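Local structure of DNA sulfur modification protein DndE (Escherichia coli, 4LRV) at residues 59-63 with 64-68; 27-30 with 31-35; 9-12 with 13-17. The protein probably takes part in DNA phosphorothioation, the replacement of a backbone oxygen by sulfur, as a DNA-binding member of that pathway. All coordinates share one frame; numbering follows the deposited sequence.

Interaction 1. Residues 59-63 with 64-68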
ATOM      1  N   LEU A  59      -5.116  12.231  21.233  1.00 17.44           N
ATOM      2  CA  LEU A  59      -5.766  10.956  20.929  1.00 17.19           C
ATOM      3  C   LEU A  59      -5.247   9.787  21.744  1.00 16.84           C
ATOM      4  O   LEU A  59      -4.041   9.585  21.826  1.00 17.23           O
ATOM      5  CB  LEU A  59      -5.594  10.635  19.438  1.00 17.04           C
ATOM      6  CG  LEU A  59      -6.706  11.055  18.477  1.00 17.73           C
ATOM      7  CD1 LEU A  59      -7.384  12.353  18.918  1.00 17.47           C
ATOM      8  CD2 LEU A  59      -6.171  11.170  17.043  1.00 17.70           C
ATOM      9  N   VAL A  60      -6.157   9.009  22.329  1.00 16.22           N
ATOM     10  CA  VAL A  60      -5.783   7.717  22.917  1.00 15.70           C
ATOM     11  C   VAL A  60      -6.115   6.620  21.895  1.00 15.38           C
ATOM     12  O   VAL A  60      -7.267   6.188  21.783  1.00 15.41           O
ATOM     13  CB  VAL A  60      -6.535   7.429  24.247  1.00 16.02           C
ATOM     14  CG1 VAL A  60      -6.031   6.141  24.866  1.00 16.07           C
ATOM     15  CG2 VAL A  60      -6.390   8.571  25.235  1.00 15.71           C
ATOM     16  N   LEU A  61      -5.115   6.193  21.130  1.00 14.63           N
ATOM     17  CA  LEU A  61      -5.336   5.191  20.087  1.00 14.22           C
ATOM     18  C   LEU A  61      -5.006   3.797  20.569  1.00 14.24           C
ATOM     19  O   LEU A  61      -4.169   3.625  21.443  1.00 14.74           O
ATOM     20  CB  LEU A  61      -4.500   5.501  18.846  1.00 13.84           C
ATOM     21  CG  LEU A  61      -4.618   6.919  18.301  1.00 14.09           C
ATOM     22  CD1 LEU A  61      -3.562   7.145  17.251  1.00 13.55           C
ATOM     23  CD2 LEU A  61      -6.023   7.210  17.761  1.00 14.19           C
ATOM     24  N   ASP A  62      -5.666   2.803  19.993  1.00 14.45           N
ATOM     25  CA  ASP A  62      -5.335   1.404  20.241  1.00 14.97           C
ATOM     26  C   ASP A  62      -3.880   1.092  19.945  1.00 14.65           C
ATOM     27  O   ASP A  62      -3.298   1.605  18.982  1.00 15.00           O
ATOM     28  CB  ASP A  62      -6.202   0.484  19.379  1.00 15.41           C
ATOM     29  CG  ASP A  62      -7.675   0.685  19.612  1.00 17.35           C
ATOM     30  OD1 ASP A  62      -8.072   1.023  20.745  1.00 17.61           O
ATOM     31  OD2 ASP A  62      -8.444   0.496  18.646  1.00 20.39           O
ATOM     32  N   LYS A  63      -3.300   0.233  20.768  1.00 14.60           N
ATOM     33  CA  LYS A  63      -1.952  -0.269  20.540  1.00 14.77           C
ATOM     34  C   LYS A  63      -1.734  -0.769  19.114  1.00 14.35           C
ATOM     35  O   LYS A  63      -0.671  -0.553  18.538  1.00 14.20           O
ATOM     36  CB  LYS A  63      -1.624  -1.379  21.535  1.00 15.07           C
ATOM     37  CG  LYS A  63      -0.156  -1.802  21.509  1.00 16.09           C
ATOM     38  CD  LYS A  63       0.220  -2.603  22.748  1.00 17.01           C
ATOM     39  CE  LYS A  63      -0.566  -3.908  22.846  1.00 17.27           C
ATOM     40  NZ  LYS A  63      -0.721  -4.310  24.261  1.00 16.83           N
ATOM     41  N   ILE A  64      -2.746  -1.414  18.545  1.00 14.20           N
ATOM     42  CA  ILE A  64      -2.618  -2.004  17.218  1.00 14.33           C
ATOM     43  C   ILE A  64      -2.563  -0.914  16.164  1.00 13.63           C
ATOM     44  O   ILE A  64      -1.834  -1.023  15.176  1.00 13.21           O
ATOM     45  CB  ILE A  64      -3.758  -2.974  16.898  1.00 14.91           C
ATOM     46  CG1 ILE A  64      -4.107  -3.809  18.126  1.00 15.97           C
ATOM     47  CG2 ILE A  64      -3.355  -3.880  15.726  1.00 15.73           C
ATOM     48  CD1 ILE A  64      -5.017  -4.997  17.830  1.00 18.16           C
ATOM     49  N   THR A  65      -3.331   0.142  16.393  1.00 13.03           N
ATOM     50  CA  THR A  65      -3.292   1.314  15.545  1.00 12.54           C
ATOM     51  C   THR A  65      -1.892   1.924  15.541  1.00 12.27           C
ATOM     52  O   THR A  65      -1.347   2.214  14.477  1.00 11.84           O
ATOM     53  CB  THR A  65      -4.303   2.380  16.001  1.00 12.37           C
ATOM     54  OG1 THR A  65      -5.584   1.776  16.200  1.00 12.66           O
ATOM     55  CG2 THR A  65      -4.424   3.459  14.959  1.00 11.24           C
ATOM     56  N   TRP A  66      -1.325   2.124  16.730  1.00 11.97           N
ATOM     57  CA  TRP A  66       0.006   2.702  16.837  1.00 12.09           C
ATOM     58  C   TRP A  66       1.061   1.786  16.235  1.00 12.39           C
ATOM     59  O   TRP A  66       1.886   2.233  15.429  1.00 12.82           O
ATOM     60  CB  TRP A  66       0.392   2.979  18.290  1.00 12.08           C
ATOM     61  CG  TRP A  66      -0.225   4.201  18.925  1.00 11.72           C
ATOM     62  CD1 TRP A  66      -1.074   4.215  19.989  1.00 11.52           C
ATOM     63  CD2 TRP A  66      -0.008   5.573  18.567  1.00 11.31           C
ATOM     64  NE1 TRP A  66      -1.414   5.500  20.307  1.00 11.89           N
ATOM     65  CE2 TRP A  66      -0.773   6.358  19.454  1.00 11.43           C
ATOM     66  CE3 TRP A  66       0.753   6.217  17.579  1.00 11.26           C
ATOM     67  CZ2 TRP A  66      -0.799   7.755  19.390  1.00 11.07           C
ATOM     68  CZ3 TRP A  66       0.727   7.608  17.519  1.00 11.02           C
ATOM     69  CH2 TRP A  66      -0.052   8.358  18.417  1.00 10.63           C
ATOM     70  N   LEU A  67       1.033   0.512  16.619  1.00 12.31           N
ATOM     71  CA  LEU A  67       2.153  -0.378  16.328  1.00 12.91           C
ATOM     72  C   LEU A  67       2.009  -1.195  15.064  1.00 13.71           C
ATOM     73  O   LEU A  67       3.001  -1.424  14.379  1.00 13.99           O
ATOM     74  CB  LEU A  67       2.505  -1.272  17.536  1.00 12.40           C
ATOM     75  CG  LEU A  67       2.715  -0.508  18.859  1.00 11.70           C
ATOM     76  CD1 LEU A  67       3.161  -1.445  19.971  1.00 10.68           C
ATOM     77  CD2 LEU A  67       3.703   0.662  18.689  1.00  9.89           C
ATOM     78  N   GLY A  68       0.789  -1.635  14.758  1.00 14.70           N
ATOM     79  CA  GLY A  68       0.535  -2.470  13.575  1.00 15.90           C
ATOM     80  C   GLY A  68       1.295  -3.782  13.629  1.00 16.71           C
ATOM     81  O   GLY A  68       1.411  -4.376  14.698  1.00 16.76           O
TER
HETATM   82  O   HOH W   1      -7.354   3.130  17.711  1.00 11.52           O
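Leu61 lays its side chain over one face of the Trp66 indole, and this pair forms the tight half of a turn in which a strand hands over to a helix. CB of Leu61 lies 3.4 Å from NE1 of Trp66, above the pyrrole half. Further out along the same side chain, CD1 stands over the benzene half, 3.8 Å from the centroid of the six-membered ring and 20° off its normal, a CH-pi contact displaced toward the rim. The two side chains cross at about a right angle. The indole is held from elsewhere too: its NE1 is hydrogen-bonded to the backbone O of Met7, and Trp94 meets it edge-to-face. On the helix flank, a chi1 of -171° swings CG of Lys63 along the helix to lie 3.7 Å from CD1 of Leu67, while the Lys63 ammonium goes on to the carbonyls of Leu3 and Pro4.

The other side is looser and wet. Water 1 links Asp62 to Thr65, accepting from Asp62 N at 2.9 Å and lying 2.7 Å from Thr65 OG1. Asp62 sits at the N-cap position without making a capping bond; its carboxylate instead forms a salt bridge with Arg38 of the second subunit.

Backbone bonds finish the first helical turn, Trp66 N to Asp62 O at 3.0 Å and Leu67 N to Lys63 O at 2.8 Å. Strand 61-62, paired antiparallel with strand 6-7, thus runs straight into the N-terminus of helix 63-67, with the N-cap residue turned to the neighbouring subunit.

Interaction 2. Residues 27-30 with 31-35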
ATOM      1  N   THR A  27       2.000   8.922   7.613  1.00 16.20           N
ATOM      2  CA  THR A  27       0.931   9.083   8.592  1.00 16.09           C
ATOM      3  C   THR A  27       1.483   8.981  10.008  1.00 15.48           C
ATOM      4  O   THR A  27       2.418   8.220  10.252  1.00 15.81           O
ATOM      5  CB  THR A  27      -0.102   7.993   8.420  1.00 16.01           C
ATOM      6  OG1 THR A  27       0.549   6.727   8.546  1.00 17.67           O
ATOM      7  CG2 THR A  27      -0.731   8.085   7.055  1.00 16.30           C
ATOM      8  N   PRO A  28       0.888   9.722  10.953  1.00 14.90           N
ATOM      9  CA  PRO A  28       1.431   9.811  12.320  1.00 14.17           C
ATOM     10  C   PRO A  28       1.723   8.452  12.964  1.00 14.28           C
ATOM     11  O   PRO A  28       2.777   8.277  13.575  1.00 15.03           O
ATOM     12  CB  PRO A  28       0.338  10.551  13.091  1.00 13.58           C
ATOM     13  CG  PRO A  28      -0.453  11.279  12.055  1.00 14.31           C
ATOM     14  CD  PRO A  28      -0.412  10.412  10.826  1.00 14.75           C
ATOM     15  N   ASN A  29       0.831   7.484  12.816  1.00 14.17           N
ATOM     16  CA  ASN A  29       1.070   6.185  13.440  1.00 14.30           C
ATOM     17  C   ASN A  29       2.260   5.400  12.855  1.00 13.98           C
ATOM     18  O   ASN A  29       2.963   4.701  13.588  1.00 13.91           O
ATOM     19  CB  ASN A  29      -0.211   5.337  13.503  1.00 14.34           C
ATOM     20  CG  ASN A  29      -0.684   4.867  12.141  1.00 15.25           C
ATOM     21  OD1 ASN A  29      -0.417   5.496  11.114  1.00 16.38           O
ATOM     22  ND2 ASN A  29      -1.403   3.746  12.129  1.00 15.87           N
ATOM     23  N   ILE A  30       2.476   5.520  11.545  1.00 13.71           N
ATOM     24  CA  ILE A  30       3.621   4.882  10.901  1.00 13.77           C
ATOM     25  C   ILE A  30       4.911   5.597  11.288  1.00 13.65           C
ATOM     26  O   ILE A  30       5.953   4.968  11.424  1.00 13.57           O
ATOM     27  CB  ILE A  30       3.485   4.846   9.351  1.00 13.91           C
ATOM     28  CG1 ILE A  30       2.452   3.792   8.924  1.00 14.85           C
ATOM     29  CG2 ILE A  30       4.836   4.546   8.702  1.00 13.03           C
ATOM     30  CD1 ILE A  30       2.038   3.871   7.449  1.00 15.47           C
ATOM     31  N   ALA A  31       4.833   6.918  11.447  1.00 13.73           N
ATOM     32  CA  ALA A  31       5.995   7.705  11.823  1.00 13.63           C
ATOM     33  C   ALA A  31       6.402   7.397  13.259  1.00 13.25           C
ATOM     34  O   ALA A  31       7.584   7.439  13.600  1.00 13.34           O
ATOM     35  CB  ALA A  31       5.700   9.169  11.670  1.00 14.21           C
ATOM     36  N   ALA A  32       5.416   7.090  14.098  1.00 12.32           N
ATOM     37  CA  ALA A  32       5.681   6.702  15.462  1.00 12.00           C
ATOM     38  C   ALA A  32       6.487   5.390  15.504  1.00 12.66           C
ATOM     39  O   ALA A  32       7.410   5.246  16.309  1.00 12.71           O
ATOM     40  CB  ALA A  32       4.383   6.590  16.234  1.00 11.56           C
ATOM     41  N   ARG A  33       6.153   4.446  14.624  1.00 13.00           N
ATOM     42  CA  ARG A  33       6.919   3.209  14.522  1.00 13.64           C
ATOM     43  C   ARG A  33       8.358   3.485  14.143  1.00 14.35           C
ATOM     44  O   ARG A  33       9.284   3.025  14.827  1.00 14.78           O
ATOM     45  CB  ARG A  33       6.298   2.270  13.502  1.00 13.37           C
ATOM     46  CG  ARG A  33       4.926   1.826  13.895  1.00 13.30           C
ATOM     47  CD  ARG A  33       4.286   1.049  12.808  1.00 13.26           C
ATOM     48  NE  ARG A  33       2.846   1.147  12.954  1.00 14.54           N
ATOM     49  CZ  ARG A  33       1.971   0.694  12.069  1.00 15.28           C
ATOM     50  NH1 ARG A  33       2.390   0.104  10.953  1.00 14.13           N
ATOM     51  NH2 ARG A  33       0.672   0.842  12.307  1.00 16.23           N
ATOM     52  N   LEU A  34       8.535   4.255  13.066  1.00 14.36           N
ATOM     53  CA  LEU A  34       9.858   4.640  12.579  1.00 14.49           C
ATOM     54  C   LEU A  34      10.675   5.443  13.597  1.00 14.49           C
ATOM     55  O   LEU A  34      11.868   5.216  13.757  1.00 14.84           O
ATOM     56  CB  LEU A  34       9.730   5.433  11.281  1.00 14.36           C
ATOM     57  CG  LEU A  34       8.941   4.768  10.157  1.00 14.60           C
ATOM     58  CD1 LEU A  34       8.728   5.761   9.034  1.00 13.94           C
ATOM     59  CD2 LEU A  34       9.634   3.476   9.655  1.00 14.70           C
ATOM     60  N   ALA A  35      10.032   6.383  14.276  1.00 14.50           N
ATOM     61  CA  ALA A  35      10.698   7.163  15.309  1.00 14.41           C
ATOM     62  C   ALA A  35      11.167   6.251  16.450  1.00 14.63           C
ATOM     63  O   ALA A  35      12.334   6.280  16.823  1.00 14.93           O
ATOM     64  CB  ALA A  35       9.777   8.237  15.815  1.00 14.08           C
TER
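Asn29 and Arg33, one turn apart, stand side by side at the start of helix 28-40, whose N-cap position is Thr27. The example illustrates how the first turns of a helix can be made to serve two faces, one polar and one apolar.

The backbone bonds are those of a regular alpha-helix. Ala31 N donates to Thr27 O at 3.0 Å and Leu34 N to Ile30 O at 3.1 Å, whereas the bond from Arg33 N to Asn29 O, 3.4 Å long, is weak.

Among the apolar contacts, Ile30 and Leu34 run alongside each other, CG2 of Ile30 4.1 Å from CD1 of Leu34. Ala31 packs on Leu17 and Leu20 of helix 11-23, and Ala32 on Val98 of helix 87-103. Ile30 CG1 also lies over one face of the Arg33 guanidinium, near its rim.

The polar side-chain bonds belong to the Asn29 and Arg33 row. CG of Asn29 takes the crowded position between its backbone N and carbonyl carbon (chi1 69°), which swings the amide back over the helix start. There OD1 of Asn29 accepts from Thr27 OG1, 3.0 Å away and almost straight along the C=O bond (172° at the oxygen). ND2 of Asn29 and NH2 of Arg33 both donate to Thr65 O, while Arg33 NE donates to Trp66 O. Replacing the arginine with a leucine would probably leave the Trp66 carbonyl without this donor and Thr65 O with Asn29 alone from this pair. The amide of Asn29 and the guanidinium are 66° apart in plane, with ND2 of Asn29 3.6 Å from NH2 of Arg33, two donors drawn together by one carbonyl oxygen.

Interaction 3. Residues 9-12 with 13-17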
ATOM      1  N   LEU A   9       0.462   9.716  23.068  1.00 12.74           N
ATOM      2  CA  LEU A   9       1.759  10.383  23.073  1.00 13.19           C
ATOM      3  C   LEU A   9       1.638  11.750  23.752  1.00 13.65           C
ATOM      4  O   LEU A   9       0.576  12.115  24.242  1.00 13.20           O
ATOM      5  CB  LEU A   9       2.279  10.538  21.641  1.00 13.10           C
ATOM      6  CG  LEU A   9       2.693   9.205  21.020  1.00 13.15           C
ATOM      7  CD1 LEU A   9       3.038   9.354  19.558  1.00 13.40           C
ATOM      8  CD2 LEU A   9       3.867   8.613  21.779  1.00 12.92           C
ATOM      9  N   SER A  10       2.725  12.508  23.797  1.00 14.61           N
ATOM     10  CA  SER A  10       2.627  13.862  24.329  1.00 15.45           C
ATOM     11  C   SER A  10       2.142  14.791  23.234  1.00 16.35           C
ATOM     12  O   SER A  10       2.137  14.429  22.046  1.00 16.33           O
ATOM     13  CB  SER A  10       3.954  14.341  24.912  1.00 15.15           C
ATOM     14  OG  SER A  10       4.970  14.389  23.931  1.00 15.52           O
ATOM     15  N   ARG A  11       1.714  15.980  23.638  1.00 17.32           N
ATOM     16  CA  ARG A  11       1.299  16.995  22.698  1.00 18.49           C
ATOM     17  C   ARG A  11       2.498  17.382  21.836  1.00 18.89           C
ATOM     18  O   ARG A  11       2.409  17.390  20.598  1.00 19.25           O
ATOM     19  CB  ARG A  11       0.728  18.205  23.444  1.00 19.00           C
ATOM     20  CG  ARG A  11       0.382  19.393  22.563  1.00 19.79           C
ATOM     21  CD  ARG A  11      -0.862  19.144  21.734  1.00 20.72           C
ATOM     22  NE  ARG A  11      -1.196  20.323  20.948  1.00 20.77           N
ATOM     23  CZ  ARG A  11      -1.133  20.402  19.621  1.00 21.65           C
ATOM     24  NH1 ARG A  11      -0.766  19.345  18.893  1.00 20.87           N
ATOM     25  NH2 ARG A  11      -1.456  21.549  19.016  1.00 21.79           N
ATOM     26  N   GLN A  12       3.623  17.658  22.493  1.00 19.09           N
ATOM     27  CA  GLN A  12       4.862  18.010  21.808  1.00 20.05           C
ATOM     28  C   GLN A  12       5.125  17.027  20.664  1.00 19.85           C
ATOM     29  O   GLN A  12       5.333  17.447  19.517  1.00 20.48           O
ATOM     30  CB  GLN A  12       6.033  18.033  22.799  1.00 20.82           C
ATOM     31  CG  GLN A  12       7.390  18.377  22.184  1.00 24.54           C
ATOM     32  CD  GLN A  12       8.524  18.399  23.215  1.00 29.63           C
ATOM     33  OE1 GLN A  12       9.113  17.365  23.535  1.00 31.41           O
ATOM     34  NE2 GLN A  12       8.837  19.588  23.732  1.00 30.80           N
ATOM     35  N   THR A  13       5.090  15.728  20.975  1.00 18.49           N
ATOM     36  CA  THR A  13       5.332  14.675  19.984  1.00 17.13           C
ATOM     37  C   THR A  13       4.297  14.623  18.856  1.00 16.49           C
ATOM     38  O   THR A  13       4.671  14.532  17.692  1.00 15.98           O
ATOM     39  CB  THR A  13       5.410  13.292  20.650  1.00 16.95           C
ATOM     40  OG1 THR A  13       6.575  13.239  21.476  1.00 17.04           O
ATOM     41  CG2 THR A  13       5.470  12.159  19.595  1.00 16.09           C
ATOM     42  N   GLU A  14       3.008  14.663  19.205  1.00 16.12           N
ATOM     43  CA  GLU A  14       1.941  14.597  18.209  1.00 16.05           C
ATOM     44  C   GLU A  14       2.138  15.675  17.156  1.00 16.49           C
ATOM     45  O   GLU A  14       2.043  15.410  15.955  1.00 15.83           O
ATOM     46  CB  GLU A  14       0.556  14.740  18.845  1.00 15.86           C
ATOM     47  CG  GLU A  14      -0.165  13.413  19.069  1.00 17.66           C
ATOM     48  CD  GLU A  14      -1.653  13.579  19.423  1.00 19.82           C
ATOM     49  OE1 GLU A  14      -2.101  14.733  19.640  1.00 19.34           O
ATOM     50  OE2 GLU A  14      -2.374  12.545  19.468  1.00 20.47           O
ATOM     51  N   ASP A  15       2.433  16.884  17.626  1.00 17.39           N
ATOM     52  CA  ASP A  15       2.647  18.029  16.762  1.00 18.38           C
ATOM     53  C   ASP A  15       3.794  17.827  15.770  1.00 17.40           C
ATOM     54  O   ASP A  15       3.688  18.217  14.610  1.00 16.82           O
ATOM     55  CB  ASP A  15       2.867  19.283  17.611  1.00 19.66           C
ATOM     56  CG  ASP A  15       2.909  20.533  16.781  1.00 23.06           C
ATOM     57  OD1 ASP A  15       2.286  20.563  15.687  1.00 24.54           O
ATOM     58  OD2 ASP A  15       3.573  21.492  17.226  1.00 27.69           O
ATOM     59  N   GLN A  16       4.882  17.205  16.218  1.00 17.13           N
ATOM     60  CA  GLN A  16       5.992  16.879  15.316  1.00 16.95           C
ATOM     61  C   GLN A  16       5.636  15.757  14.346  1.00 16.07           C
ATOM     62  O   GLN A  16       6.075  15.763  13.203  1.00 16.41           O
ATOM     63  CB  GLN A  16       7.241  16.501  16.091  1.00 17.65           C
ATOM     64  CG  GLN A  16       7.818  17.601  16.964  1.00 20.54           C
ATOM     65  CD  GLN A  16       8.976  17.087  17.779  1.00 24.19           C
ATOM     66  OE1 GLN A  16       8.812  16.693  18.942  1.00 25.15           O
ATOM     67  NE2 GLN A  16      10.153  17.043  17.163  1.00 25.37           N
ATOM     68  N   LEU A  17       4.836  14.798  14.789  1.00 15.32           N
ATOM     69  CA  LEU A  17       4.343  13.765  13.878  1.00 15.23           C
ATOM     70  C   LEU A  17       3.514  14.376  12.751  1.00 15.65           C
ATOM     71  O   LEU A  17       3.661  13.986  11.591  1.00 16.46           O
ATOM     72  CB  LEU A  17       3.549  12.689  14.626  1.00 14.65           C
ATOM     73  CG  LEU A  17       4.353  11.886  15.654  1.00 14.16           C
ATOM     74  CD1 LEU A  17       3.424  11.077  16.542  1.00 15.08           C
ATOM     75  CD2 LEU A  17       5.356  10.976  14.975  1.00 13.86           C
TER
HETATM   76  O   HOH W   2       5.837  11.668  23.493  1.00 10.26           O
HETATM   77  O   HOH W   3      -0.182  20.117  16.028  1.00 27.91           O
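Ser10 OG, buried at the N-cap of helix 11-23, accepts from two donors: the backbone N of Thr13, three residues on, and the ammonium of Lys53. The first is the capping bond, 3.2 Å long from Thr13 N to Ser10 OG with an angle of 162° at the hydrogen. It is possible because the serine hydroxyl stands between its own backbone N and carbonyl carbon (chi1 62°), facing the start of the helix. Water 2 adds a second link over the same turn, accepting from Ser10 N at 3.2 Å and lying 2.7 Å from Thr13 OG1.

Thr13 divides its two branches between different surroundings. While OG1 meets the water, CG2 of Thr13 reaches CD1 of Leu9 at 3.7 Å. The same CD1 of Leu9 touches CD1 of Leu17 at 3.5 Å, the two leucines crossing at about a right angle. Trp94 and Ala95 of helix 87-103 pack on Leu9, and Ile102 on Leu17, placing this strip against the body of the subunit.

Along another flank, Arg11 and Asp15 approach without forming a salt bridge. Water 3 stands between them, in the guanidinium plane, accepting from Arg11 NH1 at 3.0 Å and donating to Asp15 OD1 at 2.5 Å. The aliphatic CB of Asp15 is 3.9 Å from Arg11 NH1. Glu14, by contrast, turns its carboxylate to the backbone N-H groups of Thr58 and Leu59.

Chemically, the cap gives an acceptor to an amide of the first turn, which has no i-4 carbonyl within the helix, while the lysine would probably polarise the serine oxygen; the water-spaced arginine and aspartate are likely to attract each other only modestly.

How the interactions relate
From the N terminus, interaction 3 opens helix 11-23, interaction 2 opens helix 28-40, and interaction 1 joins strand 61-62 to helix 63-67. Each closes merely a local turn; along the chain they stand in series, neither nested nor crossed. In space they touch. Leu17 CD2 of interaction 3 packs 3.8 Å from Ala31 CB of interaction 2, joining the first two helices. The carbonyls ending helix 63-67 receive the polar row of helix 28-40. Trp66 CH2 lies 3.4 Å from Leu9 CD1, and Glu14 OE2 probably accepts from Leu59 N, bringing interaction 1 back onto interaction 3. All three reach the second subunit, interaction 2 through Pro28 alone, so the cluster borders the interface.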